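Local atomic coordinates of periplasmic cell division protein (SufI) (Aquifex aeolicus, PDB entry 6SYY), a protein that binds four copper ions and, as a multicopper oxidase of a hyperthermophile, probably couples the oxidation of substrates to the reduction of dioxygen. Residues 66-71 with 84-89; 95-100 with 147-152; 502-507 with 522-527. All blocks are in the same frame, centred on the assembly; numbering follows the deposited sequence.

How the interactions relate
Interactions 1 and 2 both lie in the N-terminal cupredoxin-like domain, interaction 3 in the C-terminal one, and along the chain each closes before the next opens. Strands 63-72 and 80-86 of interaction 1 share a sheet with strands 102-110 and 147-148, which interaction 2 also reaches; the two contacts touch where Ile87 CD1 meets Ile95 CD1 at 3.6 Å, although their centres are 23 Å apart. Interaction 3 is centred 31 Å from interaction 1 and 21 Å from interaction 2. The trinuclear copper cluster sits between the two domains: the first supplies His118, His120, His159 and His161, the last His454, His456, His508 and His510, with strand 503-509 carrying His508.

Interaction 1: residues 66-71 with 84-89; sequences TAKWTT and VYEIDN
Lys68 reaches diagonally across to the neighbouring strand, and its NZ meets OE1 of Glu86 at 3.0 Å in a salt bridge on the syn side of the carboxylate, 27° out of its plane. Both chains are extended beyond CG; with CG of Glu86 anti to the backbone N (chi1 180°), the carboxylate is carried out to the amine. The lysine's methylenes serve too: CG lies 4.0 Å from CG2 of Val84, which also receives CG2 of Thr70. The residues between take the other face, where CB of Ala67, small enough for the place, rests 3.9 Å from CE1 of Tyr85. Four backbone bonds, the shortest from Glu86 N to Thr66 O at 2.6 Å, join the two segments, which belong to the antiparallel hairpin of strands 63-72 and 80-86. A water donates to Glu86 O and is hydrogen-bonded to OG1 of Thr66. Further out, Phe107 of strand 102-110 packs on Ala67 and Tyr85, and the Tyr85 side chain comes to about 5 Å from that of the copper ligand His159. Lys68 NZ is also hydrogen-bonded to Tyr91 OH, so two residues grip the ammonium, which probably favours its charged form and steadies the carboxylate.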
# COMPACT_ATOMS: atom_id res chain seq x y z
N THR A 66 -8.11 -15.43 -9.58
CA THR A 66 -9.02 -16.23 -8.77
C THR A 66 -8.58 -16.18 -7.32
O THR A 66 -7.44 -16.54 -7.00
CB THR A 66 -9.07 -17.67 -9.26
OG1 THR A 66 -9.37 -17.69 -10.66
CG2 THR A 66 -10.14 -18.44 -8.51
N ALA A 67 -9.48 -15.75 -6.44
CA ALA A 67 -9.27 -15.87 -5.00
C ALA A 67 -9.81 -17.21 -4.54
O ALA A 67 -10.92 -17.59 -4.90
CB ALA A 67 -9.97 -14.73 -4.25
N LYS A 68 -9.01 -17.94 -3.77
CA LYS A 68 -9.40 -19.28 -3.38
C LYS A 68 -8.75 -19.65 -2.05
O LYS A 68 -7.73 -19.07 -1.65
CB LYS A 68 -9.02 -20.31 -4.45
CG LYS A 68 -7.52 -20.55 -4.59
CD LYS A 68 -7.25 -21.79 -5.43
CE LYS A 68 -5.79 -22.20 -5.32
NZ LYS A 68 -5.47 -23.40 -6.13
N TRP A 69 -9.36 -20.62 -1.37
CA TRP A 69 -8.76 -21.20 -0.18
C TRP A 69 -7.73 -22.26 -0.56
O TRP A 69 -7.91 -23.00 -1.53
CB TRP A 69 -9.84 -21.84 0.69
CG TRP A 69 -10.61 -20.85 1.47
CD1 TRP A 69 -11.90 -20.46 1.25
CD2 TRP A 69 -10.14 -20.10 2.60
NE1 TRP A 69 -12.26 -19.51 2.18
CE2 TRP A 69 -11.20 -19.28 3.02
CE3 TRP A 69 -8.93 -20.05 3.29
CZ2 TRP A 69 -11.08 -18.41 4.10
CZ3 TRP A 69 -8.81 -19.19 4.37
CH2 TRP A 69 -9.89 -18.38 4.76
N THR A 70 -6.65 -22.31 0.21
CA THR A 70 -5.59 -23.29 0.04
C THR A 70 -4.84 -23.39 1.37
O THR A 70 -5.27 -22.81 2.38
CB THR A 70 -4.67 -22.92 -1.12
OG1 THR A 70 -3.79 -24.01 -1.42
CG2 THR A 70 -3.83 -21.68 -0.78
N THR A 71 -3.73 -24.12 1.37
CA THR A 71 -2.87 -24.23 2.54
C THR A 71 -1.45 -23.86 2.15
O THR A 71 -0.90 -24.43 1.20
CB THR A 71 -2.89 -25.64 3.13
OG1 THR A 71 -2.50 -26.57 2.11
CG2 THR A 71 -4.28 -25.99 3.62
N VAL A 84 -5.51 -17.00 -1.36
CA VAL A 84 -4.52 -16.53 -2.32
C VAL A 84 -5.23 -16.05 -3.56
O VAL A 84 -6.31 -16.53 -3.91
CB VAL A 84 -3.48 -17.61 -2.69
CG1 VAL A 84 -2.65 -18.01 -1.49
CG2 VAL A 84 -4.15 -18.83 -3.31
N TYR A 85 -4.63 -15.07 -4.22
CA TYR A 85 -4.99 -14.72 -5.59
C TYR A 85 -4.18 -15.62 -6.52
O TYR A 85 -2.94 -15.62 -6.46
CB TYR A 85 -4.71 -13.25 -5.88
CG TYR A 85 -5.70 -12.27 -5.28
CD1 TYR A 85 -7.06 -12.42 -5.48
CD2 TYR A 85 -5.26 -11.19 -4.51
CE1 TYR A 85 -7.97 -11.51 -4.93
CE2 TYR A 85 -6.15 -10.29 -3.96
CZ TYR A 85 -7.51 -10.45 -4.17
OH TYR A 85 -8.40 -9.55 -3.63
N GLU A 86 -4.86 -16.40 -7.35
CA GLU A 86 -4.20 -17.27 -8.31
C GLU A 86 -4.23 -16.61 -9.68
O GLU A 86 -5.30 -16.30 -10.21
CB GLU A 86 -4.84 -18.66 -8.38
CG GLU A 86 -4.14 -19.56 -9.40
CD GLU A 86 -4.38 -21.04 -9.17
OE1 GLU A 86 -5.22 -21.39 -8.31
OE2 GLU A 86 -3.74 -21.86 -9.85
N ILE A 87 -3.04 -16.38 -10.25
CA ILE A 87 -2.88 -15.81 -11.57
C ILE A 87 -1.85 -16.66 -12.30
O ILE A 87 -0.67 -16.67 -11.92
CB ILE A 87 -2.41 -14.35 -11.52
CG1 ILE A 87 -3.38 -13.51 -10.68
CG2 ILE A 87 -2.29 -13.79 -12.92
CD1 ILE A 87 -2.84 -12.14 -10.33
N ASP A 88 -2.29 -17.39 -13.33
CA ASP A 88 -1.39 -18.18 -14.17
C ASP A 88 -0.59 -19.17 -13.33
O ASP A 88 0.63 -19.29 -13.45
CB ASP A 88 -0.47 -17.26 -14.97
CG ASP A 88 0.18 -17.95 -16.16
OD1 ASP A 88 -0.57 -18.41 -17.05
OD2 ASP A 88 1.42 -18.02 -16.20
N ASN A 89 -1.29 -19.87 -12.43
CA ASN A 89 -0.70 -20.89 -11.56
C ASN A 89 0.40 -20.31 -10.68
O ASN A 89 1.41 -20.97 -10.38
CB ASN A 89 -0.17 -22.07 -12.38
CG ASN A 89 -1.05 -23.30 -12.24
OD1 ASN A 89 -2.18 -23.32 -12.72
ND2 ASN A 89 -0.53 -24.32 -11.56
O HOH W 1 -7.07 -17.57 -12.11

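Interaction 2: residues 95-100 with 147-152; sequences IFLRKG and FTIIDR
Ile149 sends its CD1 to CD1 of Leu97, 3.9 Å away, the two side chains crossing at about a right angle. The isoleucine is folded back at chi2 (-53°), and its CG1 touches the same leucine methyl. Phe103 of strand 102-110 packs against both residues, and Ile180 also meets Ile149; branched aliphatic side chains suit this buried place because they fill it without needing polar partners. The isoleucine's backbone works as well: Gly100 N donates to Ile149 O over 2.8 Å, lying in the carbonyl plane. In this cupredoxin-like domain the contact joins the end of strand 94-98 to the loop that runs from the short strand 147-148 toward strand 154-160. Lys99 lies along that loop as an extended rod, and a lysine suits this exposed place, its long methylene chain packing on the loop. Its CG stands anti to the backbone N (chi1 -176°), which lays the chain beside Asp151, where CG and CD each come to 3.3 Å from Asp151 O, while CE is 3.7 Å from Ile150 O. These are contacts of methylenes with carbonyl oxygens, and Asp151 O, buried by them, has no hydrogen-bond partner in the model. Gly100 takes a backbone shape (phi 101°) in which a CB would press on the preceding carbonyl oxygen, and its O meets CG2 of Thr148 at 3.5 Å.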
# COMPACT_ATOMS: atom_id res chain seq x y z
N ILE A 95 2.52 -8.39 -9.98
CA ILE A 95 1.98 -8.10 -11.30
C ILE A 95 2.77 -6.96 -11.90
O ILE A 95 2.95 -5.91 -11.27
CB ILE A 95 0.48 -7.74 -11.22
CG1 ILE A 95 -0.33 -8.95 -10.73
CG2 ILE A 95 -0.01 -7.25 -12.57
CD1 ILE A 95 -1.81 -8.66 -10.56
N PHE A 96 3.26 -7.15 -13.12
CA PHE A 96 3.98 -6.11 -13.83
C PHE A 96 3.08 -5.50 -14.89
O PHE A 96 2.35 -6.21 -15.60
CB PHE A 96 5.26 -6.66 -14.47
CG PHE A 96 6.45 -6.65 -13.55
CD1 PHE A 96 6.65 -7.68 -12.65
CD2 PHE A 96 7.36 -5.61 -13.59
CE1 PHE A 96 7.74 -7.67 -11.79
CE2 PHE A 96 8.45 -5.59 -12.74
CZ PHE A 96 8.64 -6.62 -11.84
N LEU A 97 3.11 -4.17 -14.98
CA LEU A 97 2.36 -3.42 -15.98
C LEU A 97 3.28 -2.40 -16.63
O LEU A 97 4.24 -1.92 -16.02
CB LEU A 97 1.16 -2.70 -15.36
CG LEU A 97 0.02 -3.55 -14.81
CD1 LEU A 97 -0.97 -2.66 -14.08
CD2 LEU A 97 -0.67 -4.28 -15.95
N ARG A 98 2.97 -2.07 -17.88
CA ARG A 98 3.64 -0.99 -18.59
C ARG A 98 2.67 0.17 -18.73
O ARG A 98 1.50 -0.04 -19.07
CB ARG A 98 4.13 -1.45 -19.96
CG ARG A 98 4.96 -0.42 -20.67
CD ARG A 98 6.33 -0.34 -20.06
NE ARG A 98 7.07 0.83 -20.51
CZ ARG A 98 8.36 1.03 -20.26
NH1 ARG A 98 9.04 0.13 -19.57
NH2 ARG A 98 8.96 2.13 -20.70
N LYS A 99 3.14 1.38 -18.45
CA LYS A 99 2.26 2.54 -18.54
C LYS A 99 1.79 2.71 -19.98
O LYS A 99 2.58 2.67 -20.92
CB LYS A 99 2.97 3.80 -18.07
CG LYS A 99 2.08 5.03 -18.04
CD LYS A 99 2.86 6.26 -17.64
CE LYS A 99 1.97 7.49 -17.64
NZ LYS A 99 2.73 8.72 -17.31
N GLY A 100 0.48 2.88 -20.14
CA GLY A 100 -0.12 3.03 -21.44
C GLY A 100 -0.79 1.77 -21.97
O GLY A 100 -1.53 1.86 -22.95
N PHE A 147 -9.48 -0.74 -19.24
CA PHE A 147 -9.05 0.64 -19.10
C PHE A 147 -7.55 0.72 -19.33
O PHE A 147 -6.85 -0.30 -19.34
CB PHE A 147 -9.44 1.22 -17.73
CG PHE A 147 -8.75 0.57 -16.56
CD1 PHE A 147 -9.22 -0.64 -16.06
CD2 PHE A 147 -7.66 1.17 -15.95
CE1 PHE A 147 -8.60 -1.24 -14.98
CE2 PHE A 147 -7.04 0.57 -14.87
CZ PHE A 147 -7.51 -0.64 -14.38
N THR A 148 -7.07 1.94 -19.54
CA THR A 148 -5.66 2.19 -19.81
C THR A 148 -4.93 2.52 -18.51
O THR A 148 -5.41 3.33 -17.71
CB THR A 148 -5.50 3.33 -20.81
OG1 THR A 148 -6.23 3.02 -22.00
CG2 THR A 148 -4.04 3.55 -21.16
N ILE A 149 -3.77 1.91 -18.31
CA ILE A 149 -2.90 2.25 -17.18
C ILE A 149 -2.29 3.62 -17.46
O ILE A 149 -1.51 3.78 -18.39
CB ILE A 149 -1.82 1.19 -16.97
CG1 ILE A 149 -2.45 -0.18 -16.74
CG2 ILE A 149 -0.91 1.59 -15.82
CD1 ILE A 149 -3.49 -0.19 -15.63
N ILE A 150 -2.65 4.61 -16.64
CA ILE A 150 -2.18 5.98 -16.82
C ILE A 150 -1.37 6.48 -15.64
O ILE A 150 -1.04 7.66 -15.56
CB ILE A 150 -3.35 6.94 -17.11
CG1 ILE A 150 -4.32 6.97 -15.93
CG2 ILE A 150 -4.08 6.52 -18.38
CD1 ILE A 150 -5.51 7.89 -16.13
N ASP A 151 -1.02 5.59 -14.71
CA ASP A 151 -0.25 5.96 -13.53
C ASP A 151 1.25 5.94 -13.82
O ASP A 151 1.73 5.27 -14.74
CB ASP A 151 -0.59 5.03 -12.37
CG ASP A 151 -1.92 5.36 -11.74
OD1 ASP A 151 -2.01 6.39 -11.04
OD2 ASP A 151 -2.89 4.61 -11.97
N ARG A 152 1.99 6.68 -13.00
CA ARG A 152 3.44 6.71 -13.11
C ARG A 152 4.04 5.41 -12.58
O ARG A 152 3.44 4.73 -11.74
CB ARG A 152 4.01 7.88 -12.32
CG ARG A 152 3.27 9.17 -12.54
CD ARG A 152 3.70 10.25 -11.57
NE ARG A 152 5.08 10.69 -11.80
CZ ARG A 152 6.04 10.65 -10.89
NH1 ARG A 152 5.78 10.19 -9.67
NH2 ARG A 152 7.25 11.08 -11.18

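Interaction 3: residues 502-507 with 522-527; sequences HQIYLL and NYRVNA
CB of Tyr505 presses against the ring of Tyr523, 3.4 Å from its CE2, in the apolar middle of an antiparallel pair formed by strands 503-509 and 520-525 in a cupredoxin-like sheet. The two rings meet obliquely. With CG of Tyr523 set between the backbone N and the carbonyl carbon (chi1 74°), its ring leans across the neighbouring strand, where Leu506 O lies at the ring's edge, in plane. Val525 adds a methyl at the edge of the Tyr505 ring. Tyrosine suits both places, since each ring is buried while its hydroxyl reaches a backbone oxygen: Tyr505 OH that of Ala124, Tyr523 OH that of the copper ligand His456. Four backbone bonds link these segments, two between Gln503 and Val525 and two between Tyr505 and Tyr523. On the other face, CD2 of Leu506 lies 3.2 Å from OD1 of Asn522, an amide held by His131 and Tyr133, and the leucine side chain is about 4 Å from a bound copper ion. CD1 of Ile504 rests on CG of Arg524, whose extended chain leads to the polar edge. There its guanidinium lies flat on the His502 ring, centres 3.6 Å apart and planes at 9°, while His502 NE2 is hydrogen-bonded to Asn425 O. With an alanine in place of Arg524, the ring would probably lose its flat partner and OD1 of Asn526 its NE donor, leaving the imidazole held mainly by Asn425. Asn426 OD1 takes NH1, and Arg524 NE donates almost straight, at 178°, to OD1 of Asn526 over 2.8 Å.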
# COMPACT_ATOMS: atom_id res chain seq x y z
N HIS A 502 -19.38 10.55 -14.78
CA HIS A 502 -19.03 10.90 -13.41
C HIS A 502 -18.43 9.69 -12.70
O HIS A 502 -18.65 8.54 -13.09
CB HIS A 502 -20.25 11.42 -12.66
CG HIS A 502 -21.30 10.37 -12.41
ND1 HIS A 502 -22.31 10.10 -13.31
CD2 HIS A 502 -21.49 9.54 -11.36
CE1 HIS A 502 -23.07 9.14 -12.82
NE2 HIS A 502 -22.60 8.78 -11.64
N GLN A 503 -17.67 9.97 -11.65
CA GLN A 503 -16.91 8.95 -10.94
C GLN A 503 -17.30 8.92 -9.47
O GLN A 503 -17.50 9.97 -8.85
CB GLN A 503 -15.40 9.20 -11.07
CG GLN A 503 -14.90 9.19 -12.50
CD GLN A 503 -15.07 7.84 -13.15
OE1 GLN A 503 -14.71 6.81 -12.58
NE2 GLN A 503 -15.64 7.83 -14.35
N ILE A 504 -17.40 7.72 -8.91
CA ILE A 504 -17.67 7.52 -7.50
C ILE A 504 -16.43 6.90 -6.88
O ILE A 504 -16.10 5.74 -7.16
CB ILE A 504 -18.90 6.64 -7.27
CG1 ILE A 504 -20.12 7.26 -7.95
CG2 ILE A 504 -19.14 6.45 -5.78
CD1 ILE A 504 -20.39 8.70 -7.53
N TYR A 505 -15.74 7.66 -6.04
CA TYR A 505 -14.49 7.22 -5.45
C TYR A 505 -14.63 7.17 -3.93
O TYR A 505 -15.40 7.93 -3.34
CB TYR A 505 -13.35 8.14 -5.86
CG TYR A 505 -12.94 8.00 -7.31
CD1 TYR A 505 -12.77 6.74 -7.88
CD2 TYR A 505 -12.74 9.12 -8.11
CE1 TYR A 505 -12.40 6.61 -9.20
CE2 TYR A 505 -12.37 8.99 -9.43
CZ TYR A 505 -12.20 7.73 -9.98
OH TYR A 505 -11.84 7.60 -11.30
N LEU A 506 -13.89 6.26 -3.32
CA LEU A 506 -13.91 6.11 -1.87
C LEU A 506 -12.93 7.07 -1.21
O LEU A 506 -11.92 7.47 -1.79
CB LEU A 506 -13.56 4.68 -1.48
CG LEU A 506 -14.59 3.61 -1.83
CD1 LEU A 506 -14.05 2.25 -1.45
CD2 LEU A 506 -15.89 3.90 -1.12
N LEU A 507 -13.26 7.44 0.03
CA LEU A 507 -12.33 8.09 0.95
C LEU A 507 -12.48 7.37 2.28
O LEU A 507 -13.59 7.30 2.82
CB LEU A 507 -12.62 9.58 1.08
CG LEU A 507 -11.74 10.45 1.99
CD1 LEU A 507 -11.78 11.90 1.53
CD2 LEU A 507 -12.18 10.38 3.45
N ASN A 522 -18.13 7.86 0.21
CA ASN A 522 -17.96 8.16 -1.20
C ASN A 522 -17.73 9.66 -1.38
O ASN A 522 -18.21 10.47 -0.59
CB ASN A 522 -19.18 7.76 -2.03
CG ASN A 522 -19.48 6.27 -1.98
OD1 ASN A 522 -18.59 5.43 -2.01
ND2 ASN A 522 -20.77 5.94 -1.92
N TYR A 523 -17.01 10.01 -2.43
CA TYR A 523 -17.08 11.34 -3.00
C TYR A 523 -17.23 11.20 -4.50
O TYR A 523 -17.02 10.12 -5.07
CB TYR A 523 -15.86 12.21 -2.63
CG TYR A 523 -14.57 11.87 -3.34
CD1 TYR A 523 -14.16 12.59 -4.45
CD2 TYR A 523 -13.76 10.83 -2.89
CE1 TYR A 523 -12.98 12.28 -5.11
CE2 TYR A 523 -12.57 10.52 -3.54
CZ TYR A 523 -12.19 11.25 -4.65
OH TYR A 523 -11.01 10.95 -5.30
N ARG A 524 -17.64 12.29 -5.15
CA ARG A 524 -18.02 12.25 -6.55
C ARG A 524 -17.23 13.27 -7.34
O ARG A 524 -17.01 14.39 -6.88
CB ARG A 524 -19.52 12.51 -6.71
CG ARG A 524 -20.05 12.38 -8.13
CD ARG A 524 -21.52 12.79 -8.18
NE ARG A 524 -22.00 13.01 -9.54
CZ ARG A 524 -22.95 12.29 -10.12
NH1 ARG A 524 -23.54 11.30 -9.46
NH2 ARG A 524 -23.32 12.57 -11.37
N VAL A 525 -16.79 12.88 -8.54
CA VAL A 525 -16.19 13.80 -9.50
C VAL A 525 -16.97 13.67 -10.80
O VAL A 525 -17.07 12.57 -11.36
CB VAL A 525 -14.70 13.53 -9.75
CG1 VAL A 525 -14.11 14.61 -10.65
CG2 VAL A 525 -13.94 13.43 -8.43
N ASN A 526 -17.53 14.78 -11.28
CA ASN A 526 -18.39 14.73 -12.46
C ASN A 526 -17.56 14.54 -13.72
O ASN A 526 -16.32 14.53 -13.70
CB ASN A 526 -19.23 16.00 -12.54
CG ASN A 526 -20.21 16.12 -11.38
OD1 ASN A 526 -20.87 15.15 -11.01
ND2 ASN A 526 -20.28 17.30 -10.79
N ALA A 527 -18.26 14.35 -14.84
CA ALA A 527 -17.64 14.02 -16.12
C ALA A 527 -16.74 15.14 -16.64
O ALA A 527 -17.05 16.32 -16.49
CB ALA A 527 -18.71 13.68 -17.15